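Local atomic coordinates of cytidine deaminase (Mycobacterium leprae, PDB entry 3R2N), a protein that probably catalyses the zinc-dependent hydrolytic deamination of cytidine to uridine in pyrimidine salvage, acting as a homotetramer. Residues Q117-A120 with Q121-P124. Residues are numbered along the deposited sequence; the frame is centred on the assembly and turned at random.
Sequences QTMA and QLLP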
ATOM      1  N   GLN D 117      -6.579   9.426  23.122  1.00 41.42           N
ATOM      2  CA  GLN D 117      -5.716  10.460  22.560  1.00 41.30           C
ATOM      3  C   GLN D 117      -6.390  11.000  21.315  1.00 39.88           C
ATOM      4  O   GLN D 117      -7.224  10.315  20.727  1.00 39.10           O
ATOM      5  CB  GLN D 117      -4.345   9.878  22.186  1.00 41.93           C
ATOM      6  CG  GLN D 117      -3.450   9.483  23.373  1.00 44.00           C
ATOM      7  CD  GLN D 117      -2.634  10.649  23.862  1.00 46.83           C
ATOM      8  OE1 GLN D 117      -3.166  11.634  24.380  1.00 47.38           O
ATOM      9  NE2 GLN D 117      -1.331  10.559  23.683  1.00 48.58           N
ATOM     10  N   THR D 118      -6.052  12.220  20.906  1.00 38.81           N
ATOM     11  CA  THR D 118      -6.628  12.748  19.680  1.00 36.96           C
ATOM     12  C   THR D 118      -5.646  12.509  18.543  1.00 35.92           C
ATOM     13  O   THR D 118      -4.475  12.260  18.787  1.00 35.55           O
ATOM     14  CB  THR D 118      -6.973  14.244  19.781  1.00 37.19           C
ATOM     15  OG1 THR D 118      -5.767  14.989  19.814  1.00 38.25           O
ATOM     16  CG2 THR D 118      -7.797  14.566  21.044  1.00 37.44           C
ATOM     17  N   MET D 119      -6.122  12.612  17.303  1.00 35.28           N
ATOM     18  CA  MET D 119      -5.250  12.521  16.133  1.00 35.13           C
ATOM     19  C   MET D 119      -4.215  13.627  16.032  1.00 36.16           C
ATOM     20  O   MET D 119      -3.156  13.430  15.428  1.00 36.85           O
ATOM     21  CB  MET D 119      -6.053  12.425  14.838  1.00 34.24           C
ATOM     22  CG  MET D 119      -6.727  11.076  14.648  1.00 34.11           C
ATOM     23  SD  MET D 119      -5.640   9.614  14.796  1.00 32.86           S
ATOM     24  CE  MET D 119      -4.374  10.129  13.618  1.00 32.31           C
ATOM     25  N   ALA D 120      -4.515  14.788  16.607  1.00 36.71           N
ATOM     26  CA  ALA D 120      -3.529  15.863  16.723  1.00 37.67           C
ATOM     27  C   ALA D 120      -2.315  15.387  17.522  1.00 37.99           C
ATOM     28  O   ALA D 120      -1.172  15.702  17.174  1.00 38.29           O
ATOM     29  CB  ALA D 120      -4.171  17.125  17.387  1.00 37.89           C
ATOM     30  N   GLN D 121      -2.583  14.643  18.600  1.00 37.62           N
ATOM     31  CA  GLN D 121      -1.532  14.047  19.409  1.00 38.17           C
ATOM     32  C   GLN D 121      -0.859  12.871  18.711  1.00 37.21           C
ATOM     33  O   GLN D 121       0.361  12.695  18.823  1.00 37.58           O
ATOM     34  CB  GLN D 121      -2.072  13.613  20.773  1.00 38.75           C
ATOM     35  CG  GLN D 121      -2.663  14.758  21.561  1.00 40.25           C
ATOM     36  CD  GLN D 121      -3.541  14.299  22.703  1.00 43.26           C
ATOM     37  OE1 GLN D 121      -4.543  13.616  22.505  1.00 43.17           O
ATOM     38  NE2 GLN D 121      -3.180  14.698  23.918  1.00 46.46           N
ATOM     39  N   LEU D 122      -1.644  12.065  18.001  1.00 35.37           N
ATOM     40  CA  LEU D 122      -1.105  10.852  17.382  1.00 34.51           C
ATOM     41  C   LEU D 122      -0.414  11.080  16.052  1.00 34.02           C
ATOM     42  O   LEU D 122       0.499  10.335  15.709  1.00 33.68           O
ATOM     43  CB  LEU D 122      -2.159   9.743  17.276  1.00 33.28           C
ATOM     44  CG  LEU D 122      -2.719   9.242  18.620  1.00 33.90           C
ATOM     45  CD1 LEU D 122      -3.683   8.113  18.348  1.00 32.33           C
ATOM     46  CD2 LEU D 122      -1.614   8.787  19.579  1.00 31.97           C
ATOM     47  N   LEU D 123      -0.834  12.101  15.312  1.00 33.67           N
ATOM     48  CA  LEU D 123      -0.171  12.430  14.057  1.00 34.95           C
ATOM     49  C   LEU D 123       0.043  13.937  13.942  1.00 36.20           C
ATOM     50  O   LEU D 123      -0.612  14.573  13.116  1.00 36.14           O
ATOM     51  CB  LEU D 123      -0.965  11.881  12.850  1.00 33.13           C
ATOM     52  CG  LEU D 123      -0.347  11.765  11.447  1.00 34.19           C
ATOM     53  CD1 LEU D 123       0.677  10.607  11.329  1.00 31.93           C
ATOM     54  CD2 LEU D 123      -1.431  11.575  10.378  1.00 30.47           C
ATOM     55  N   PRO D 124       0.974  14.514  14.759  1.00 38.15           N
ATOM     56  CA  PRO D 124       1.304  15.963  14.693  1.00 39.67           C
ATOM     57  C   PRO D 124       1.687  16.357  13.292  1.00 41.46           C
ATOM     58  O   PRO D 124       2.408  15.612  12.618  1.00 40.71           O
ATOM     59  CB  PRO D 124       2.537  16.104  15.572  1.00 39.97           C
ATOM     60  CG  PRO D 124       2.645  14.842  16.341  1.00 38.80           C
ATOM     61  CD  PRO D 124       1.901  13.776  15.643  1.00 37.93           C
TER
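Thr118 and Gln121 grip each other in both directions at the start of helix 119-122. Gln121 CG lies beside its own backbone N (chi1 -59°), and the extended chain beyond it carries OE1 back to the backbone N-H of Thr118, with Thr118 N and Gln121 OE1 2.6 Å apart; the bond is nearly straight (170° at the hydrogen) and lies in the carbonyl plane. The hydroxyl of Thr118 approaches the same oxygen from above that plane, Thr118 OG1 to Gln121 OE1 being 3.3 Å, so two donors converge on OE1. In return Thr118 OG1 accepts a weak bond from Gln121 N at 3.4 Å. A chi1 of 71° sets OG1 between the backbone N and the carbonyl carbon of Thr118, where it can meet both Gln121 N and OE1.

Two i+4 backbone bonds carry the turn on from the cap: Leu122 N binds Thr118 O at 2.9 Å, and Leu123 N reaches Met119 O at 2.7 Å, just where Leu123 departs from helical geometry. Apolar contacts line the turn, with Leu122 CD2 3.9 Å from Gln117 CB and the bent Met119 chain laying its CE 3.9 Å from Leu123 CB. Met119 and Leu123 both pack on Tyr101 of helix 94-104, while Leu122 meets Ile110 of the neighbouring strand. Arg97 of the same chain binds Leu122 O, and Arg97 of a second subunit binds Pro124 O, placing the end of the turn at a subunit interface.

The pattern is a capping box, here starting the last modelled helix of the chain, directly after strand 115-118, an outermost strand of the deaminase sheet within this chain.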